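Local coordinates for protein RTX toxin (Vibrio vulnificus CMCP6, PDB 6A7H) that probably acts as an endopeptidase specific for the small GTPases Ras and Rap1, inactivating them, at residues A88-I93 with M122-A127; D292-V297 with N468-E473; K303-G308 with K430-Y435. One frame throughout, in Å; residues are numbered along the deposited sequence.

Contact 1: residues A88-I93 with M122-A127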
# COMPACT_ATOMS: atom_id res chain seq x y z
N ALA A 88 -14.22 -5.61 -22.72
CA ALA A 88 -14.90 -4.34 -22.56
C ALA A 88 -14.41 -3.62 -21.30
O ALA A 88 -14.17 -2.42 -21.33
CB ALA A 88 -16.43 -4.55 -22.52
N GLY A 89 -14.22 -4.37 -20.22
CA GLY A 89 -13.79 -3.79 -18.95
C GLY A 89 -12.32 -3.41 -18.93
O GLY A 89 -11.94 -2.36 -18.40
N ILE A 90 -11.49 -4.24 -19.55
CA ILE A 90 -10.06 -3.96 -19.60
C ILE A 90 -9.72 -2.84 -20.58
O ILE A 90 -8.85 -2.00 -20.30
CB ILE A 90 -9.28 -5.22 -19.96
CG1 ILE A 90 -9.51 -6.30 -18.89
CG2 ILE A 90 -7.80 -4.93 -20.09
CD1 ILE A 90 -8.75 -7.58 -19.16
N ASP A 91 -10.41 -2.80 -21.72
CA ASP A 91 -10.10 -1.77 -22.70
C ASP A 91 -10.58 -0.42 -22.19
O ASP A 91 -9.95 0.58 -22.46
CB ASP A 91 -10.72 -2.06 -24.07
CG ASP A 91 -9.84 -1.56 -25.23
OD1 ASP A 91 -8.61 -1.47 -25.06
OD2 ASP A 91 -10.38 -1.28 -26.32
N ALA A 92 -11.67 -0.40 -21.44
CA ALA A 92 -12.16 0.87 -20.92
C ALA A 92 -11.13 1.44 -19.95
O ALA A 92 -10.94 2.65 -19.89
CB ALA A 92 -13.52 0.71 -20.26
N ILE A 93 -10.44 0.57 -19.21
CA ILE A 93 -9.40 1.02 -18.27
C ILE A 93 -8.14 1.44 -19.02
O ILE A 93 -7.52 2.45 -18.67
CB ILE A 93 -9.04 -0.08 -17.25
CG1 ILE A 93 -10.17 -0.27 -16.24
CG2 ILE A 93 -7.78 0.28 -16.48
CD1 ILE A 93 -10.15 -1.64 -15.58
N MET A 122 -13.22 -8.58 -10.38
CA MET A 122 -12.92 -7.94 -9.13
C MET A 122 -11.87 -6.83 -9.32
O MET A 122 -12.02 -5.73 -8.79
CB MET A 122 -12.44 -8.96 -8.10
CG MET A 122 -12.01 -8.36 -6.78
SD MET A 122 -11.65 -9.68 -5.61
CE MET A 122 -11.20 -8.75 -4.14
N MET A 123 -10.83 -7.11 -10.10
CA MET A 123 -9.80 -6.11 -10.35
C MET A 123 -10.34 -4.92 -11.14
O MET A 123 -10.05 -3.76 -10.83
CB MET A 123 -8.60 -6.74 -11.07
CG MET A 123 -7.74 -7.52 -10.10
SD MET A 123 -6.35 -8.45 -10.83
CE MET A 123 -5.29 -7.17 -11.45
N VAL A 124 -11.14 -5.22 -12.16
CA VAL A 124 -11.79 -4.20 -12.97
C VAL A 124 -12.69 -3.27 -12.14
O VAL A 124 -12.71 -2.05 -12.33
CB VAL A 124 -12.62 -4.85 -14.10
CG1 VAL A 124 -13.56 -3.82 -14.75
CG2 VAL A 124 -11.70 -5.46 -15.13
N ARG A 125 -13.44 -3.86 -11.20
CA ARG A 125 -14.34 -3.10 -10.34
C ARG A 125 -13.54 -2.16 -9.40
O ARG A 125 -13.92 -1.00 -9.20
CB ARG A 125 -15.23 -4.06 -9.55
CG ARG A 125 -16.43 -3.40 -8.87
CD ARG A 125 -17.19 -4.36 -7.96
NE ARG A 125 -16.40 -4.81 -6.81
CZ ARG A 125 -16.02 -6.07 -6.61
NH1 ARG A 125 -16.37 -7.02 -7.46
NH2 ARG A 125 -15.30 -6.38 -5.54
N TRP A 126 -12.44 -2.65 -8.83
CA TRP A 126 -11.56 -1.80 -8.02
C TRP A 126 -10.97 -0.66 -8.85
O TRP A 126 -10.92 0.48 -8.38
CB TRP A 126 -10.40 -2.59 -7.42
CG TRP A 126 -10.70 -3.31 -6.14
CD1 TRP A 126 -11.60 -4.34 -5.95
CD2 TRP A 126 -10.09 -3.09 -4.86
NE1 TRP A 126 -11.59 -4.75 -4.64
CE2 TRP A 126 -10.66 -4.01 -3.95
CE3 TRP A 126 -9.11 -2.21 -4.40
CZ2 TRP A 126 -10.28 -4.08 -2.62
CZ3 TRP A 126 -8.74 -2.27 -3.07
CH2 TRP A 126 -9.32 -3.19 -2.19
N ALA A 127 -10.54 -0.97 -10.08
CA ALA A 127 -9.93 0.05 -10.94
C ALA A 127 -10.92 1.18 -11.24
O ALA A 127 -10.52 2.30 -11.53
CB ALA A 127 -9.43 -0.57 -12.23
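Ile93 meets Val124 and Ala127 where two helices pass at a signed crossing angle of 33°, their N-to-C directions roughly alike and their axes 10.0 Å apart at closest approach. The tight end of the contact is built on the last methyl of the isoleucine. Ile93 CD1 presses on Ala127 CB at 3.6 Å, and Ile93 CG1 lies 4.1 Å from that same CB. The branch gets there because CG1 stands beside the backbone N, anti to the carbonyl carbon, and its extended CD1 reaches across to the other helix. CD1 also touches the backbone, 4.0 Å from Val124 CA, and lies 4.1 Å from Val124 CG1. Alanine suits this place: its single methyl is small enough for the isoleucine CD1 to come close, and both residues are buried.

One turn earlier the backbones make their closest approach, the CA atoms of Gly89 and Val124 coming within 6.3 Å, which the missing side chain of the glycine permits. The atoms that touch here are nevertheless farther apart than at the Ile93 end, and both residues are partly exposed. Val124 CG1 meets the bare Gly89 CA at 4.2 Å. The other valine branch, Val124 CG2, turns to Ile90, 4.4 Å from CG1 of that residue. Apolar packing is all that passes between the two segments, and its area is modest.

Helix 98-112 lies along the buried flank, taking Ile90 on Ala108 and both Ile93 and Met123 on Ile104. Helix 37-57 adds Phe45 beside Ile90. Met123 bridges helices 98-112 and 240-263, and Met122 and Trp126 of the same helix 119-129 also pack on helix 240-263.

Contact 2: residues D292-V297 with N468-E473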
# COMPACT_ATOMS: atom_id res chain seq x y z
N ASP A 292 0.08 -17.03 34.65
CA ASP A 292 0.75 -18.24 34.17
C ASP A 292 -0.20 -19.27 33.55
O ASP A 292 0.03 -19.74 32.44
CB ASP A 292 1.53 -18.90 35.30
CG ASP A 292 2.99 -18.47 35.33
OD1 ASP A 292 3.35 -17.53 34.59
OD2 ASP A 292 3.77 -19.08 36.09
N GLU A 293 -1.26 -19.61 34.27
CA GLU A 293 -2.17 -20.66 33.83
C GLU A 293 -3.06 -20.22 32.68
O GLU A 293 -3.41 -21.03 31.82
CB GLU A 293 -3.03 -21.14 35.00
CG GLU A 293 -2.22 -21.76 36.14
CD GLU A 293 -3.11 -22.32 37.25
OE1 GLU A 293 -4.35 -22.23 37.12
OE2 GLU A 293 -2.57 -22.85 38.25
N GLN A 294 -3.45 -18.95 32.68
CA GLN A 294 -4.25 -18.41 31.58
C GLN A 294 -3.46 -18.47 30.28
O GLN A 294 -3.99 -18.88 29.24
CB GLN A 294 -4.67 -16.97 31.87
CG GLN A 294 -5.93 -16.83 32.70
CD GLN A 294 -6.24 -15.38 33.04
OE1 GLN A 294 -7.19 -14.80 32.51
NE2 GLN A 294 -5.44 -14.79 33.93
N LEU A 295 -2.19 -18.08 30.35
CA LEU A 295 -1.30 -18.14 29.20
C LEU A 295 -1.19 -19.56 28.66
O LEU A 295 -1.32 -19.79 27.45
CB LEU A 295 0.08 -17.60 29.55
CG LEU A 295 0.18 -16.09 29.73
CD1 LEU A 295 1.62 -15.69 30.03
CD2 LEU A 295 -0.32 -15.37 28.48
N ALA A 296 -0.96 -20.50 29.57
CA ALA A 296 -0.82 -21.91 29.19
C ALA A 296 -2.05 -22.44 28.46
O ALA A 296 -1.93 -23.26 27.55
CB ALA A 296 -0.53 -22.74 30.41
N VAL A 297 -3.23 -21.96 28.84
CA VAL A 297 -4.47 -22.32 28.15
C VAL A 297 -4.53 -21.69 26.76
O VAL A 297 -4.86 -22.34 25.76
CB VAL A 297 -5.72 -21.89 28.94
CG1 VAL A 297 -6.99 -21.93 28.07
CG2 VAL A 297 -5.88 -22.76 30.17
N ASN A 468 -5.06 -8.17 34.55
CA ASN A 468 -4.50 -9.26 33.76
C ASN A 468 -5.41 -10.47 33.57
O ASN A 468 -4.92 -11.59 33.42
CB ASN A 468 -3.18 -9.73 34.36
CG ASN A 468 -2.14 -8.64 34.40
OD1 ASN A 468 -2.18 -7.70 33.60
ND2 ASN A 468 -1.20 -8.74 35.33
N GLN A 469 -6.72 -10.25 33.58
CA GLN A 469 -7.67 -11.32 33.27
C GLN A 469 -7.96 -11.36 31.78
O GLN A 469 -8.46 -10.39 31.22
CB GLN A 469 -8.98 -11.14 34.04
CG GLN A 469 -8.83 -11.31 35.53
CD GLN A 469 -8.29 -12.68 35.90
OE1 GLN A 469 -8.68 -13.69 35.31
NE2 GLN A 469 -7.37 -12.72 36.87
N PHE A 470 -7.65 -12.49 31.14
CA PHE A 470 -7.94 -12.67 29.72
C PHE A 470 -9.37 -13.13 29.51
O PHE A 470 -9.88 -13.94 30.28
CB PHE A 470 -6.99 -13.70 29.10
CG PHE A 470 -5.61 -13.18 28.87
CD1 PHE A 470 -5.28 -12.54 27.68
CD2 PHE A 470 -4.62 -13.32 29.84
CE1 PHE A 470 -3.99 -12.05 27.45
CE2 PHE A 470 -3.33 -12.83 29.63
CZ PHE A 470 -3.02 -12.20 28.42
N THR A 471 -10.02 -12.61 28.47
CA THR A 471 -11.29 -13.16 27.99
C THR A 471 -11.28 -13.28 26.47
O THR A 471 -10.61 -12.51 25.77
CB THR A 471 -12.51 -12.31 28.42
OG1 THR A 471 -12.25 -10.92 28.17
CG2 THR A 471 -12.82 -12.51 29.90
N VAL A 472 -12.03 -14.25 25.96
CA VAL A 472 -12.13 -14.44 24.52
C VAL A 472 -13.25 -13.58 23.96
O VAL A 472 -14.40 -13.71 24.36
CB VAL A 472 -12.39 -15.91 24.16
CG1 VAL A 472 -12.59 -16.07 22.65
CG2 VAL A 472 -11.24 -16.78 24.66
N GLU A 473 -12.90 -12.69 23.03
CA GLU A 473 -13.90 -11.84 22.39
C GLU A 473 -14.67 -12.63 21.35
O GLU A 473 -14.09 -13.36 20.56
CB GLU A 473 -13.23 -10.62 21.75
CG GLU A 473 -12.72 -9.59 22.77
CD GLU A 473 -13.85 -8.83 23.46
OE1 GLU A 473 -14.34 -7.86 22.85
OE2 GLU A 473 -14.23 -9.18 24.61
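Gln294 reaches Phe470 with CG beside its own backbone N (chi1 -85°) and the chain straight beyond, which carries its amide from the helix to the start of the strand. There the amide grips the backbone on both sides of Gln469. Gln294 OE1 accepts the N-H of Phe470 at 2.7 Å, the donor tilted 32° from the carbonyl plane. The same oxygen lies at the edge of the Phe470 ring, near its plane, with Gln294 OE1 3.6 Å from Phe470 CB. Gln294 NE2 gives a longer bond of 3.3 Å to Asn468 O, and adds a weak one to Gly290 O on its own helix. A glutamine suits the place because one flat group both accepts and donates, so it can answer a peptide N-H and a peptide C=O together.

Helix 290-298 thus holds the end of the hairpin formed by antiparallel strands 461-464 and 470-473, in the region related to the C2 domain of Pasteurella multocida toxin. Asn468 has positive phi (55°), a conformation asparagine tolerates well at a turn, and its OD1 accepts from Arg319.

Beside the polar grip the contact turns apolar. Leu295 CD2 approaches the ring obliquely, 4.1 Å from Phe470 CE2, and Phe320 makes an edge-to-face pair with Phe470.

Contact 3: residues K303-G308 with K430-Y435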
# COMPACT_ATOMS: atom_id res chain seq x y z
N LYS A 303 -0.15 -20.99 18.03
CA LYS A 303 1.11 -20.39 17.65
C LYS A 303 1.34 -19.02 18.34
O LYS A 303 2.46 -18.51 18.37
CB LYS A 303 1.16 -20.25 16.13
CG LYS A 303 0.11 -19.28 15.55
CD LYS A 303 -0.28 -19.64 14.11
CE LYS A 303 -1.10 -20.92 14.09
NZ LYS A 303 -1.44 -21.35 12.71
N GLY A 304 0.28 -18.44 18.89
CA GLY A 304 0.41 -17.12 19.47
C GLY A 304 -0.83 -16.59 20.17
O GLY A 304 -1.83 -17.30 20.30
N LEU A 305 -0.73 -15.34 20.63
CA LEU A 305 -1.83 -14.61 21.24
C LEU A 305 -2.20 -13.38 20.43
O LEU A 305 -1.31 -12.65 19.99
CB LEU A 305 -1.47 -14.12 22.64
CG LEU A 305 -1.12 -15.07 23.76
CD1 LEU A 305 -1.13 -14.28 25.05
CD2 LEU A 305 -2.13 -16.18 23.80
N LEU A 306 -3.49 -13.14 20.27
CA LEU A 306 -3.97 -11.92 19.63
C LEU A 306 -4.70 -11.07 20.65
O LEU A 306 -5.76 -11.46 21.15
CB LEU A 306 -4.89 -12.22 18.43
CG LEU A 306 -4.26 -12.94 17.23
CD1 LEU A 306 -5.32 -13.30 16.18
CD2 LEU A 306 -3.17 -12.08 16.60
N ILE A 307 -4.14 -9.91 20.96
CA ILE A 307 -4.79 -9.03 21.92
C ILE A 307 -5.36 -7.79 21.25
O ILE A 307 -4.67 -7.10 20.51
CB ILE A 307 -3.82 -8.62 23.03
CG1 ILE A 307 -3.32 -9.88 23.74
CG2 ILE A 307 -4.53 -7.69 24.00
CD1 ILE A 307 -2.37 -9.61 24.91
N GLY A 308 -6.63 -7.51 21.52
CA GLY A 308 -7.30 -6.36 20.96
C GLY A 308 -7.02 -5.07 21.71
O GLY A 308 -6.77 -5.09 22.92
N LYS A 430 6.64 -18.76 19.98
CA LYS A 430 5.32 -18.15 19.90
C LYS A 430 5.38 -16.63 19.87
O LYS A 430 6.42 -16.02 20.16
CB LYS A 430 4.46 -18.64 21.06
CG LYS A 430 4.64 -20.13 21.30
CD LYS A 430 3.34 -20.83 21.60
CE LYS A 430 3.50 -22.33 21.38
NZ LYS A 430 2.23 -23.03 21.61
N PHE A 431 4.25 -16.02 19.52
CA PHE A 431 4.16 -14.56 19.48
C PHE A 431 2.99 -14.05 20.32
O PHE A 431 2.07 -14.81 20.68
CB PHE A 431 4.00 -14.07 18.03
CG PHE A 431 2.75 -14.57 17.34
CD1 PHE A 431 1.53 -13.89 17.48
CD2 PHE A 431 2.79 -15.70 16.53
CE1 PHE A 431 0.38 -14.35 16.83
CE2 PHE A 431 1.63 -16.16 15.88
CZ PHE A 431 0.43 -15.49 16.03
N VAL A 432 3.07 -12.77 20.64
CA VAL A 432 1.95 -12.03 21.18
C VAL A 432 1.85 -10.77 20.31
O VAL A 432 2.81 -10.03 20.13
CB VAL A 432 2.13 -11.67 22.67
CG1 VAL A 432 3.45 -10.96 22.91
CG2 VAL A 432 0.96 -10.84 23.19
N ALA A 433 0.69 -10.57 19.71
CA ALA A 433 0.51 -9.45 18.81
C ALA A 433 -0.65 -8.60 19.31
O ALA A 433 -1.63 -9.13 19.84
CB ALA A 433 0.28 -9.94 17.39
N ILE A 434 -0.52 -7.29 19.18
CA ILE A 434 -1.57 -6.39 19.58
C ILE A 434 -2.12 -5.66 18.36
O ILE A 434 -1.40 -4.89 17.70
CB ILE A 434 -1.06 -5.37 20.61
CG1 ILE A 434 -0.62 -6.11 21.89
CG2 ILE A 434 -2.16 -4.37 20.95
CD1 ILE A 434 0.21 -5.26 22.82
N TYR A 435 -3.39 -5.93 18.05
CA TYR A 435 -4.13 -5.31 16.94
C TYR A 435 -5.31 -4.46 17.42
O TYR A 435 -5.89 -4.72 18.48
CB TYR A 435 -4.67 -6.37 15.99
CG TYR A 435 -3.65 -7.04 15.09
CD1 TYR A 435 -2.88 -8.11 15.54
CD2 TYR A 435 -3.50 -6.63 13.78
CE1 TYR A 435 -1.95 -8.72 14.70
CE2 TYR A 435 -2.59 -7.23 12.94
CZ TYR A 435 -1.82 -8.26 13.40
OH TYR A 435 -0.92 -8.83 12.53
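Leu305 O receives two groups from strand 430-435: Ala433 N donates at 2.9 Å in a nearly straight bond (169° at the hydrogen), and the CA-H of Val432 comes within 3.5 Å. Ala433 O then takes Ile307 N, also at 2.9 Å, and the exchange runs from Lys303 O to Tyr435 N in the regular pattern of parallel strands.

At the Phe431 end the ring lies over Gly304. Phe431 CG sits between its backbone N and carbonyl carbon (chi1 62°), folding the ring back over the neighbouring strand. Gly304 CA lies 3.7 Å from the ring centroid, over the face, as a CH-pi contact; a residue with no side chain lets the ring come so low. Lys303 runs alongside, its CG 3.5 Å from Phe431 CE2.

Leu306 CD2 reaches the edge of Phe431 and, 4.0 Å away, Tyr435 CE1. Helices 405-422 and 453-457 cover this side. On the opposite face, where both residues are beta-branched, Ile307 CD1 touches Val432 CG2 at 3.9 Å.

Strand 430-436 also pairs with strand 333-338, and such buried, wholly parallel hydrophobic strands backed by helices are characteristic of an alpha/beta fold.

From the N terminus, contact 1 comes first: it closes a short loop of 28 residues, mostly helical, and draws helices 87-94 and 119-129 together. It is complete before the other two begin and lies apart from them, with nearest atoms about 17 Å from contact 3 and about 25 Å from contact 2. Contact 2 opens next and shuts only near the C terminus, linking helix 290-298 to the hairpin strand 470-473. Contact 3 is nested within that loop and joins two neighbouring strands of the parallel sheet. The nested pair touch: Leu295 packs on Leu305 and Phe470 on Ile307, so helix, hairpin and sheet pack together through apolar side chains.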